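Local coordinates for cell division protein FtsI/penicillin binding protein 2 (Legionella pneumophila subsp. pneumophila ATCC 43290, PDB 4ZTK) that probably acts as a cell-division D,D-transpeptidase of the FtsI/penicillin-binding protein type, cross-linking the peptides of septal peptidoglycan, at residues P22-I27 and P272-L277; I46-P51 and N55-A60; I198-G203 and A264-A269. All blocks are in the same frame, centred on the assembly; numbering follows the deposited sequence.

Contact 1: P22-I27 and P272-L277; sequences PRMQQI and PRYVLL
Met24 on helix 22-38 and Tyr274, where strand 274-281 begins, meet in a Met-aromatic contact, the heart of a small interface burying 113 Å² in all. Met24 is present as selenomethionine, and its SE lies 4.3 Å from the centroid of the Tyr274 ring, 34° off the ring normal. That oblique approach puts SE nearest the ring carbon CE1, at 3.8 Å. An unbranched chain suits this place because it can curl: a bend at chi2 (-57°) and another at chi3 swing the polarisable atom against the aromatic carbons. On the opposite side of the ring plane from SE, CG of the preceding residue, Arg273, lies 3.5 Å above one face, toward the rim.

Polar groups meet only loosely. Arg23 NH1 comes within 4.0 Å of Tyr274 OH without a hydrogen bond, its guanidinium plane turned 68° from the ring, while its NH2 has a weak hydrogen bond to Ser312. The like-charged Arg23 NH1 and Arg273 NH2 stand 5.8 Å apart; both arginines are exposed, so solvent probably screens them.

On the strand side, Arg273 and Tyr274 form a classic beta bulge opposite Val267. Around the contact, Met24 also packs on Ala310 of helix 295-310 and Ala58 of strand 56-63, and Tyr274 touches Ile57, so two terminal helices share one face of the central sheet.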
ATOM      1  N   PRO A  22     -18.887   9.884  -8.129  1.00 52.28           N
ATOM      2  CA  PRO A  22     -18.539  10.850  -9.180  1.00 46.75           C
ATOM      3  C   PRO A  22     -17.640  12.000  -8.716  1.00 44.43           C
ATOM      4  O   PRO A  22     -16.794  12.447  -9.489  1.00 44.22           O
ATOM      5  CB  PRO A  22     -19.905  11.382  -9.642  1.00 51.74           C
ATOM      6  CG  PRO A  22     -20.877  10.961  -8.587  1.00 55.74           C
ATOM      7  CD  PRO A  22     -20.342   9.688  -8.030  1.00 54.99           C
ATOM      8  N   ARG A  23     -17.821  12.471  -7.488  1.00 35.30           N
ATOM      9  CA  ARG A  23     -16.960  13.522  -6.948  1.00 44.63           C
ATOM     10  C   ARG A  23     -15.535  13.005  -6.722  1.00 46.66           C
ATOM     11  O   ARG A  23     -14.554  13.675  -7.064  1.00 40.20           O
ATOM     12  CB  ARG A  23     -17.528  14.067  -5.638  1.00 53.12           C
ATOM     13  CG  ARG A  23     -16.715  15.205  -5.040  1.00 67.94           C
ATOM     14  CD  ARG A  23     -16.784  15.203  -3.518  1.00 85.41           C
ATOM     15  NE  ARG A  23     -16.002  16.291  -2.931  1.00 96.93           N
ATOM     16  CZ  ARG A  23     -15.633  16.343  -1.655  1.00 97.98           C
ATOM     17  NH1 ARG A  23     -15.967  15.362  -0.825  1.00 97.55           N
ATOM     18  NH2 ARG A  23     -14.924  17.372  -1.209  1.00 94.96           N
HETATM   19  N   MSE A  24     -15.421  11.814  -6.142  1.00 46.39           N
HETATM   20  CA  MSE A  24     -14.111  11.216  -5.903  1.00 40.64           C
HETATM   21  C   MSE A  24     -13.442  10.851  -7.219  1.00 39.89           C
HETATM   22  O   MSE A  24     -12.237  11.038  -7.388  1.00 40.80           O
HETATM   23  CB  MSE A  24     -14.222   9.972  -5.020  1.00 46.91           C
HETATM   24  CG  MSE A  24     -14.594  10.240  -3.571  1.00 53.03           C
HETATM   25 SE   MSE A  24     -13.376  11.448  -2.634  0.65 74.08          SE
HETATM   26  CE  MSE A  24     -11.660  10.824  -3.326  1.00 43.87           C
ATOM     27  N   GLN A  25     -14.240  10.332  -8.150  1.00 34.23           N
ATOM     28  CA  GLN A  25     -13.736   9.901  -9.447  1.00 39.60           C
ATOM     29  C   GLN A  25     -13.076  11.043 -10.208  1.00 41.02           C
ATOM     30  O   GLN A  25     -11.999  10.883 -10.777  1.00 37.07           O
ATOM     31  CB  GLN A  25     -14.866   9.311 -10.290  1.00 42.75           C
ATOM     32  CG  GLN A  25     -14.398   8.747 -11.610  1.00 42.95           C
ATOM     33  CD  GLN A  25     -13.403   7.616 -11.430  1.00 37.34           C
ATOM     34  OE1 GLN A  25     -13.389   6.945 -10.402  1.00 39.48           O
ATOM     35  NE2 GLN A  25     -12.564   7.401 -12.434  1.00 43.78           N
ATOM     36  N   GLN A  26     -13.729  12.197 -10.210  1.00 37.94           N
ATOM     37  CA  GLN A  26     -13.213  13.360 -10.914  1.00 38.07           C
ATOM     38  C   GLN A  26     -11.907  13.854 -10.292  1.00 37.31           C
ATOM     39  O   GLN A  26     -10.986  14.253 -11.001  1.00 46.47           O
ATOM     40  CB  GLN A  26     -14.266  14.465 -10.933  1.00 44.67           C
ATOM     41  CG  GLN A  26     -13.880  15.660 -11.762  1.00 55.10           C
ATOM     42  CD  GLN A  26     -15.084  16.429 -12.265  1.00 61.97           C
ATOM     43  OE1 GLN A  26     -15.951  15.877 -12.948  1.00 64.40           O
ATOM     44  NE2 GLN A  26     -15.147  17.708 -11.924  1.00 63.90           N
ATOM     45  N   ILE A  27     -11.832  13.815  -8.966  1.00 36.19           N
ATOM     46  CA  ILE A  27     -10.602  14.153  -8.255  1.00 35.44           C
ATOM     47  C   ILE A  27      -9.423  13.278  -8.687  1.00 33.06           C
ATOM     48  O   ILE A  27      -8.368  13.788  -9.062  1.00 41.06           O
ATOM     49  CB  ILE A  27     -10.781  14.036  -6.731  1.00 35.21           C
ATOM     50  CG1 ILE A  27     -11.720  15.135  -6.227  1.00 41.98           C
ATOM     51  CG2 ILE A  27      -9.425  14.105  -6.021  1.00 30.56           C
ATOM     52  CD1 ILE A  27     -12.049  15.033  -4.746  1.00 40.83           C
ATOM     53  N   PRO A 272     -10.798   6.964   9.939  1.00 36.30           N
ATOM     54  CA  PRO A 272     -10.617   6.976   8.484  1.00 33.05           C
ATOM     55  C   PRO A 272     -11.883   7.285   7.711  1.00 36.15           C
ATOM     56  O   PRO A 272     -12.954   6.789   8.040  1.00 36.52           O
ATOM     57  CB  PRO A 272     -10.141   5.552   8.187  1.00 33.20           C
ATOM     58  CG  PRO A 272      -9.436   5.150   9.433  1.00 35.04           C
ATOM     59  CD  PRO A 272     -10.275   5.723  10.537  1.00 37.41           C
ATOM     60  N   ARG A 273     -11.742   8.111   6.684  1.00 35.73           N
ATOM     61  CA  ARG A 273     -12.842   8.420   5.790  1.00 42.35           C
ATOM     62  C   ARG A 273     -12.561   7.810   4.422  1.00 40.62           C
ATOM     63  O   ARG A 273     -13.484   7.406   3.713  1.00 35.48           O
ATOM     64  CB  ARG A 273     -13.018   9.935   5.676  1.00 49.60           C
ATOM     65  CG  ARG A 273     -14.302  10.371   4.995  1.00 58.72           C
ATOM     66  CD  ARG A 273     -15.125  11.261   5.911  1.00 71.27           C
ATOM     67  NE  ARG A 273     -14.349  12.383   6.432  1.00 78.41           N
ATOM     68  CZ  ARG A 273     -14.254  13.568   5.836  1.00 88.43           C
ATOM     69  NH1 ARG A 273     -13.528  14.532   6.383  1.00 94.61           N
ATOM     70  NH2 ARG A 273     -14.885  13.788   4.690  1.00 88.25           N
ATOM     71  N   TYR A 274     -11.283   7.738   4.057  1.00 27.09           N
ATOM     72  CA  TYR A 274     -10.893   7.215   2.754  1.00 25.46           C
ATOM     73  C   TYR A 274      -9.663   6.329   2.858  1.00 29.39           C
ATOM     74  O   TYR A 274      -8.754   6.602   3.634  1.00 30.16           O
ATOM     75  CB  TYR A 274     -10.608   8.355   1.769  1.00 32.10           C
ATOM     76  CG  TYR A 274     -11.733   9.352   1.634  1.00 36.27           C
ATOM     77  CD1 TYR A 274     -12.869   9.048   0.903  1.00 40.60           C
ATOM     78  CD2 TYR A 274     -11.656  10.598   2.242  1.00 36.31           C
ATOM     79  CE1 TYR A 274     -13.907   9.961   0.779  1.00 47.24           C
ATOM     80  CE2 TYR A 274     -12.681  11.514   2.123  1.00 38.13           C
ATOM     81  CZ  TYR A 274     -13.806  11.191   1.391  1.00 48.22           C
ATOM     82  OH  TYR A 274     -14.832  12.102   1.276  1.00 55.61           O
ATOM     83  N   VAL A 275      -9.645   5.264   2.067  1.00 25.50           N
ATOM     84  CA  VAL A 275      -8.442   4.476   1.883  1.00 23.29           C
ATOM     85  C   VAL A 275      -7.946   4.808   0.488  1.00 28.77           C
ATOM     86  O   VAL A 275      -8.737   4.861  -0.456  1.00 32.24           O
ATOM     87  CB  VAL A 275      -8.726   2.966   1.978  1.00 24.61           C
ATOM     88  CG1 VAL A 275      -7.417   2.184   2.010  1.00 20.90           C
ATOM     89  CG2 VAL A 275      -9.579   2.654   3.204  1.00 23.90           C
ATOM     90  N   LEU A 276      -6.647   5.051   0.355  1.00 22.72           N
ATOM     91  CA  LEU A 276      -6.088   5.428  -0.939  1.00 22.55           C
ATOM     92  C   LEU A 276      -4.876   4.584  -1.278  1.00 29.18           C
ATOM     93  O   LEU A 276      -4.093   4.226  -0.399  1.00 28.12           O
ATOM     94  CB  LEU A 276      -5.671   6.902  -0.956  1.00 24.74           C
ATOM     95  CG  LEU A 276      -6.666   7.994  -0.565  1.00 37.66           C
ATOM     96  CD1 LEU A 276      -6.762   8.142   0.946  1.00 35.11           C
ATOM     97  CD2 LEU A 276      -6.249   9.301  -1.202  1.00 39.15           C
ATOM     98  N   LEU A 277      -4.725   4.291  -2.564  1.00 28.07           N
ATOM     99  CA  LEU A 277      -3.561   3.594  -3.087  1.00 24.89           C
ATOM    100  C   LEU A 277      -3.134   4.295  -4.366  1.00 29.19           C
ATOM    101  O   LEU A 277      -3.950   4.518  -5.271  1.00 26.88           O
ATOM    102  CB  LEU A 277      -3.888   2.127  -3.366  1.00 21.54           C
ATOM    103  CG  LEU A 277      -2.794   1.288  -4.039  1.00 32.44           C
ATOM    104  CD1 LEU A 277      -1.489   1.350  -3.254  1.00 27.96           C
ATOM    105  CD2 LEU A 277      -3.245  -0.164  -4.202  1.00 28.62           C
TER

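Contact 2: I46-P51 and N55-A60; sequences IAIADP and NIIAFA
Ile48 packs against Ile57 and Ala58 across an antiparallel pair of strands whose axes lie 4.5 Å apart. Its CB meets both Ile57 CG1, at 3.9 Å, and the methyl of Ala58. Beyond it the branches divide: CG1 stays over the small Ala58 methyl, whereas CG2 reaches Ile57, lying 3.9 Å from both Ile57 CG1 and Ile57 CD1. Ile57 meets it by holding CG1 between its backbone N and carbonyl carbon (chi1 63°). The tip, Ile48 CD1, turns away from strand 56-63 and comes 3.7 Å from Leu276 CD2 on the neighbouring strand, a suitable end for a branched apolar chain in the core.

The two strands are a beta hairpin at one side of the five-stranded sheet, and a classic beta bulge interrupts it. Ile48 O accepts from Ile57 N at 2.9 Å and, weakly, from Ala58 N, so two consecutive residues face one. Past the bulge, Asp50 N donates to Asn55 O at 2.9 Å, and the Asp50 carboxylate bonds to Thr53 in the turn. On the opposite sheet face, the small Ala47 and Ala49 lie beside Phe59 and Ile56; Ala47 CB is 4.0 Å from Phe59 CD2, and all four side chains touch helix 189-200.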
ATOM      1  N   ILE A  46      -4.692   5.535  -9.482  1.00 27.55           N
ATOM      2  CA  ILE A  46      -5.118   5.867  -8.131  1.00 27.32           C
ATOM      3  C   ILE A  46      -6.450   5.192  -7.835  1.00 28.29           C
ATOM      4  O   ILE A  46      -7.371   5.219  -8.654  1.00 29.79           O
ATOM      5  CB  ILE A  46      -5.296   7.381  -7.937  1.00 32.71           C
ATOM      6  CG1 ILE A  46      -3.986   8.118  -8.211  1.00 29.02           C
ATOM      7  CG2 ILE A  46      -5.775   7.679  -6.525  1.00 27.89           C
ATOM      8  CD1 ILE A  46      -4.138   9.622  -8.190  1.00 29.85           C
ATOM      9  N   ALA A  47      -6.553   4.590  -6.658  1.00 30.35           N
ATOM     10  CA  ALA A  47      -7.809   3.999  -6.227  1.00 34.47           C
ATOM     11  C   ALA A  47      -8.176   4.500  -4.839  1.00 29.08           C
ATOM     12  O   ALA A  47      -7.300   4.734  -4.002  1.00 25.63           O
ATOM     13  CB  ALA A  47      -7.728   2.477  -6.255  1.00 31.35           C
ATOM     14  N   ILE A  48      -9.472   4.690  -4.617  1.00 29.94           N
ATOM     15  CA  ILE A  48      -9.996   5.065  -3.310  1.00 31.34           C
ATOM     16  C   ILE A  48     -10.999   4.006  -2.882  1.00 31.46           C
ATOM     17  O   ILE A  48     -11.755   3.506  -3.702  1.00 30.45           O
ATOM     18  CB  ILE A  48     -10.730   6.417  -3.344  1.00 30.14           C
ATOM     19  CG1 ILE A  48      -9.964   7.445  -4.183  1.00 29.23           C
ATOM     20  CG2 ILE A  48     -10.987   6.923  -1.927  1.00 31.41           C
ATOM     21  CD1 ILE A  48      -8.667   7.861  -3.607  1.00 36.82           C
ATOM     22  N   ALA A  49     -10.992   3.656  -1.602  1.00 30.69           N
ATOM     23  CA  ALA A  49     -11.937   2.682  -1.081  1.00 30.69           C
ATOM     24  C   ALA A  49     -12.562   3.190   0.209  1.00 32.52           C
ATOM     25  O   ALA A  49     -11.973   4.002   0.925  1.00 28.64           O
ATOM     26  CB  ALA A  49     -11.254   1.330  -0.840  1.00 25.72           C
ATOM     27  N   ASP A  50     -13.761   2.700   0.498  1.00 33.72           N
ATOM     28  CA  ASP A  50     -14.480   3.066   1.711  1.00 38.61           C
ATOM     29  C   ASP A  50     -14.055   2.164   2.872  1.00 34.13           C
ATOM     30  O   ASP A  50     -14.169   0.943   2.787  1.00 38.78           O
ATOM     31  CB  ASP A  50     -15.993   2.977   1.462  1.00 42.76           C
ATOM     32  CG  ASP A  50     -16.794   2.935   2.743  1.00 51.52           C
ATOM     33  OD1 ASP A  50     -16.970   3.997   3.374  1.00 51.59           O
ATOM     34  OD2 ASP A  50     -17.251   1.836   3.115  1.00 60.93           O
ATOM     35  N   PRO A  51     -13.546   2.768   3.959  1.00 34.60           N
ATOM     36  CA  PRO A  51     -13.030   2.029   5.120  1.00 40.20           C
ATOM     37  C   PRO A  51     -14.022   1.052   5.766  1.00 43.74           C
ATOM     38  O   PRO A  51     -13.582   0.075   6.358  1.00 51.00           O
ATOM     39  CB  PRO A  51     -12.676   3.140   6.112  1.00 37.54           C
ATOM     40  CG  PRO A  51     -12.432   4.337   5.267  1.00 42.32           C
ATOM     41  CD  PRO A  51     -13.390   4.224   4.120  1.00 40.92           C
ATOM     42  N   ASN A  55     -15.358  -1.311  -0.379  1.00 38.61           N
ATOM     43  CA  ASN A  55     -15.768  -1.039  -1.756  1.00 36.51           C
ATOM     44  C   ASN A  55     -14.900   0.033  -2.400  1.00 34.81           C
ATOM     45  O   ASN A  55     -14.580   1.036  -1.766  1.00 32.02           O
ATOM     46  CB  ASN A  55     -17.226  -0.584  -1.803  1.00 37.35           C
ATOM     47  CG  ASN A  55     -18.186  -1.664  -1.371  1.00 51.73           C
ATOM     48  OD1 ASN A  55     -17.940  -2.850  -1.588  1.00 58.41           O
ATOM     49  ND2 ASN A  55     -19.289  -1.261  -0.755  1.00 49.46           N
ATOM     50  N   ILE A  56     -14.523  -0.184  -3.655  1.00 36.01           N
ATOM     51  CA  ILE A  56     -13.844   0.839  -4.438  1.00 42.47           C
ATOM     52  C   ILE A  56     -14.846   1.932  -4.766  1.00 46.79           C
ATOM     53  O   ILE A  56     -15.917   1.649  -5.308  1.00 40.06           O
ATOM     54  CB  ILE A  56     -13.320   0.270  -5.764  1.00 48.29           C
ATOM     55  CG1 ILE A  56     -12.429  -0.945  -5.504  1.00 47.92           C
ATOM     56  CG2 ILE A  56     -12.572   1.340  -6.547  1.00 40.29           C
ATOM     57  CD1 ILE A  56     -11.229  -0.632  -4.679  1.00 40.94           C
ATOM     58  N   ILE A  57     -14.512   3.176  -4.432  1.00 37.34           N
ATOM     59  CA  ILE A  57     -15.408   4.291  -4.722  1.00 37.59           C
ATOM     60  C   ILE A  57     -14.827   5.241  -5.761  1.00 37.90           C
ATOM     61  O   ILE A  57     -15.495   6.171  -6.204  1.00 40.75           O
ATOM     62  CB  ILE A  57     -15.784   5.079  -3.453  1.00 38.13           C
ATOM     63  CG1 ILE A  57     -14.542   5.715  -2.830  1.00 38.39           C
ATOM     64  CG2 ILE A  57     -16.495   4.175  -2.458  1.00 40.44           C
ATOM     65  CD1 ILE A  57     -14.838   6.497  -1.575  1.00 44.74           C
ATOM     66  N   ALA A  58     -13.577   5.003  -6.140  1.00 34.29           N
ATOM     67  CA  ALA A  58     -12.970   5.712  -7.258  1.00 35.16           C
ATOM     68  C   ALA A  58     -11.760   4.946  -7.771  1.00 32.56           C
ATOM     69  O   ALA A  58     -11.034   4.313  -6.998  1.00 30.99           O
ATOM     70  CB  ALA A  58     -12.582   7.127  -6.859  1.00 40.58           C
ATOM     71  N   PHE A  59     -11.553   5.011  -9.080  1.00 32.99           N
ATOM     72  CA  PHE A  59     -10.473   4.290  -9.735  1.00 35.53           C
ATOM     73  C   PHE A  59     -10.162   5.007 -11.040  1.00 36.73           C
ATOM     74  O   PHE A  59     -11.030   5.134 -11.899  1.00 41.85           O
ATOM     75  CB  PHE A  59     -10.915   2.852 -10.022  1.00 35.59           C
ATOM     76  CG  PHE A  59      -9.812   1.955 -10.518  1.00 39.47           C
ATOM     77  CD1 PHE A  59      -9.357   2.039 -11.825  1.00 42.02           C
ATOM     78  CD2 PHE A  59      -9.248   1.009  -9.681  1.00 35.44           C
ATOM     79  CE1 PHE A  59      -8.347   1.212 -12.278  1.00 41.15           C
ATOM     80  CE2 PHE A  59      -8.236   0.176 -10.130  1.00 43.27           C
ATOM     81  CZ  PHE A  59      -7.786   0.279 -11.430  1.00 43.94           C
ATOM     82  N   ALA A  60      -8.934   5.486 -11.192  1.00 34.73           N
ATOM     83  CA  ALA A  60      -8.529   6.103 -12.452  1.00 34.13           C
ATOM     84  C   ALA A  60      -7.092   5.759 -12.805  1.00 36.39           C
ATOM     85  O   ALA A  60      -6.234   5.646 -11.926  1.00 37.12           O
ATOM     86  CB  ALA A  60      -8.712   7.610 -12.400  1.00 32.49           C
TER

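Contact 3: I198-G203 and A264-A269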
ATOM      1  N   ILE A 198      -8.813  -2.993   5.685  1.00 34.55           N
ATOM      2  CA  ILE A 198      -8.961  -3.737   6.929  1.00 31.94           C
ATOM      3  C   ILE A 198      -8.306  -2.986   8.092  1.00 31.97           C
ATOM      4  O   ILE A 198      -8.887  -2.858   9.171  1.00 30.33           O
ATOM      5  CB  ILE A 198      -8.392  -5.162   6.810  1.00 33.18           C
ATOM      6  CG1 ILE A 198      -9.205  -5.964   5.788  1.00 33.28           C
ATOM      7  CG2 ILE A 198      -8.404  -5.858   8.168  1.00 36.53           C
ATOM      8  CD1 ILE A 198      -8.733  -7.393   5.596  1.00 33.96           C
ATOM      9  N   LEU A 199      -7.104  -2.474   7.858  1.00 28.09           N
ATOM     10  CA  LEU A 199      -6.402  -1.692   8.870  1.00 31.45           C
ATOM     11  C   LEU A 199      -7.165  -0.413   9.191  1.00 33.20           C
ATOM     12  O   LEU A 199      -7.239  -0.001  10.347  1.00 38.39           O
ATOM     13  CB  LEU A 199      -4.987  -1.349   8.404  1.00 26.76           C
ATOM     14  CG  LEU A 199      -4.063  -2.522   8.076  1.00 30.23           C
ATOM     15  CD1 LEU A 199      -2.735  -2.005   7.528  1.00 27.17           C
ATOM     16  CD2 LEU A 199      -3.836  -3.403   9.301  1.00 28.54           C
ATOM     17  N   ALA A 200      -7.734   0.209   8.162  1.00 28.74           N
ATOM     18  CA  ALA A 200      -8.503   1.430   8.341  1.00 33.60           C
ATOM     19  C   ALA A 200      -9.809   1.144   9.075  1.00 40.04           C
ATOM     20  O   ALA A 200     -10.384   2.033   9.697  1.00 40.70           O
ATOM     21  CB  ALA A 200      -8.779   2.092   6.993  1.00 28.52           C
ATOM     22  N   ASN A 201     -10.264  -0.103   9.006  1.00 32.69           N
ATOM     23  CA  ASN A 201     -11.532  -0.506   9.605  1.00 36.26           C
ATOM     24  C   ASN A 201     -11.309  -1.073  11.007  1.00 40.95           C
ATOM     25  O   ASN A 201     -12.043  -1.954  11.456  1.00 36.80           O
ATOM     26  CB  ASN A 201     -12.221  -1.542   8.704  1.00 39.26           C
ATOM     27  CG  ASN A 201     -13.666  -1.806   9.094  1.00 42.31           C
ATOM     28  OD1 ASN A 201     -14.320  -0.963   9.701  1.00 43.36           O
ATOM     29  ND2 ASN A 201     -14.164  -2.992   8.753  1.00 36.34           N
ATOM     30  N   LYS A 202     -10.283  -0.563  11.686  1.00 37.62           N
ATOM     31  CA  LYS A 202      -9.927  -1.004  13.038  1.00 36.90           C
ATOM     32  C   LYS A 202      -9.569  -2.493  13.100  1.00 35.22           C
ATOM     33  O   LYS A 202      -9.873  -3.177  14.075  1.00 37.59           O
ATOM     34  CB  LYS A 202     -11.040  -0.668  14.039  1.00 45.78           C
ATOM     35  CG  LYS A 202     -11.303   0.827  14.191  1.00 56.71           C
ATOM     36  CD  LYS A 202     -12.797   1.151  14.243  1.00 70.59           C
ATOM     37  CE  LYS A 202     -13.431   0.751  15.568  1.00 80.18           C
ATOM     38  NZ  LYS A 202     -14.873   1.125  15.623  1.00 83.74           N
ATOM     39  N   GLY A 203      -8.916  -2.986  12.054  1.00 33.87           N
ATOM     40  CA  GLY A 203      -8.463  -4.365  12.019  1.00 29.31           C
ATOM     41  C   GLY A 203      -9.591  -5.368  11.878  1.00 34.04           C
ATOM     42  O   GLY A 203      -9.408  -6.551  12.151  1.00 32.02           O
ATOM     43  N   ALA A 264       0.365   3.540  -0.057  1.00 25.60           N
ATOM     44  CA  ALA A 264      -0.929   3.060   0.392  1.00 29.03           C
ATOM     45  C   ALA A 264      -1.197   3.625   1.770  1.00 28.03           C
ATOM     46  O   ALA A 264      -0.314   3.641   2.618  1.00 26.90           O
ATOM     47  CB  ALA A 264      -0.938   1.542   0.438  1.00 23.99           C
ATOM     48  N   GLY A 265      -2.417   4.091   2.001  1.00 26.10           N
ATOM     49  CA  GLY A 265      -2.744   4.658   3.291  1.00 28.94           C
ATOM     50  C   GLY A 265      -4.208   4.996   3.476  1.00 32.95           C
ATOM     51  O   GLY A 265      -5.056   4.623   2.667  1.00 31.68           O
ATOM     52  N   TYR A 266      -4.504   5.709   4.556  1.00 30.83           N
ATOM     53  CA  TYR A 266      -5.873   6.082   4.862  1.00 31.36           C
ATOM     54  C   TYR A 266      -5.906   7.345   5.717  1.00 30.95           C
ATOM     55  O   TYR A 266      -4.925   7.677   6.384  1.00 30.81           O
ATOM     56  CB  TYR A 266      -6.619   4.922   5.531  1.00 26.28           C
ATOM     57  CG  TYR A 266      -5.931   4.365   6.760  1.00 25.91           C
ATOM     58  CD1 TYR A 266      -6.107   4.956   8.003  1.00 30.95           C
ATOM     59  CD2 TYR A 266      -5.118   3.243   6.680  1.00 27.39           C
ATOM     60  CE1 TYR A 266      -5.489   4.453   9.133  1.00 33.09           C
ATOM     61  CE2 TYR A 266      -4.498   2.724   7.807  1.00 24.93           C
ATOM     62  CZ  TYR A 266      -4.686   3.338   9.030  1.00 36.67           C
ATOM     63  OH  TYR A 266      -4.072   2.841  10.157  1.00 36.26           O
ATOM     64  N   VAL A 267      -7.037   8.046   5.688  1.00 28.66           N
ATOM     65  CA  VAL A 267      -7.115   9.391   6.248  1.00 30.21           C
ATOM     66  C   VAL A 267      -8.564   9.748   6.585  1.00 33.31           C
ATOM     67  O   VAL A 267      -9.478   9.351   5.862  1.00 36.45           O
ATOM     68  CB  VAL A 267      -6.521  10.425   5.245  1.00 47.75           C
ATOM     69  CG1 VAL A 267      -7.361  10.502   3.977  1.00 41.03           C
ATOM     70  CG2 VAL A 267      -6.393  11.798   5.870  1.00 43.29           C
ATOM     71  N   PRO A 268      -8.794  10.445   7.718  1.00 33.43           N
ATOM     72  CA  PRO A 268      -7.849  10.742   8.803  1.00 35.55           C
ATOM     73  C   PRO A 268      -7.503   9.458   9.545  1.00 46.48           C
ATOM     74  O   PRO A 268      -8.348   8.577   9.619  1.00 46.85           O
ATOM     75  CB  PRO A 268      -8.647  11.679   9.724  1.00 36.22           C
ATOM     76  CG  PRO A 268      -9.757  12.223   8.870  1.00 37.03           C
ATOM     77  CD  PRO A 268     -10.100  11.092   7.939  1.00 34.89           C
ATOM     78  N   ALA A 269      -6.291   9.348  10.076  1.00 44.63           N
ATOM     79  CA  ALA A 269      -5.858   8.097  10.698  1.00 44.85           C
ATOM     80  C   ALA A 269      -6.722   7.706  11.895  1.00 46.86           C
ATOM     81  O   ALA A 269      -7.026   6.529  12.089  1.00 42.70           O
ATOM     82  CB  ALA A 269      -4.399   8.178  11.099  1.00 40.42           C
TER
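Ala200 and Tyr266 bring their backbones together where helix 189-200 ends against strand 259-267, their CA atoms 6.4 Å apart. This is a helix packed on the central antiparallel sheet of the penicillin-binding transpeptidase fold, with no hydrogen bond between the two segments. The helix gives out at Asn201, the first residue to leave helical angles, and Lys202 and Gly203 follow with positive phi; glycine, having no CB, adopts such a turn easily. A weak backbone hydrogen bond from Gly203 N back to Ile198 O closes the end. The strand ends at Val267, and a cis peptide bond leads on to Pro268, which has no N-H to give to a neighbouring strand.

Side-chain packing is a CH-pi contact. Ala200 CB lies over one face of the Tyr266 ring, 4.0 Å from its centroid and 25° off the normal, displaced toward the CG side; its closest approach is 3.7 Å, to Tyr266 CG. With just a methyl between them, the helix backbone comes close to the ring, which suits alanine. Tyr266 carries CG between its backbone N and carbonyl carbon (chi1 54°), which leans the ring across the sheet toward strand 246-253 and turns one face to Ala200. Leu199 CB touches Tyr266 CE2 at 4.1 Å. The Leu199 side chain lies near, without touching, Ser80, Lys83 and Lys248, which fit the SxxK and K(T/S)G motifs of this family and are probably catalytic-site residues. The hydroxyl of the buried Tyr266 is hydrogen-bonded to Asn223. At the ring edge and in its plane, Ala269 O stands 3.9 Å from Tyr266 CE1.

All three contacts meet at the five-stranded sheet, and strand 274-281 ties them together: its Val275 bonds to Ala49 of contact 2, and its Leu276 to Gly265 of contact 3. Contact 2, the strand-to-strand member, is the largest and rests on backbone hydrogen bonds. Contacts 1 and 3 each lay a helix against the sheet with an aromatic ring as the meeting point, but on opposite faces: helix 22-38 on that of Ile48 and Ala58, helix 189-200 on that of Ala47, Ala49 and Ile56. Contact 3 is wholly buried and apolar, whereas contact 1 is only partly buried and has the exposed Arg23 beside it. Gln25 NE2 links contact 1 to contact 2 through Phe59 O.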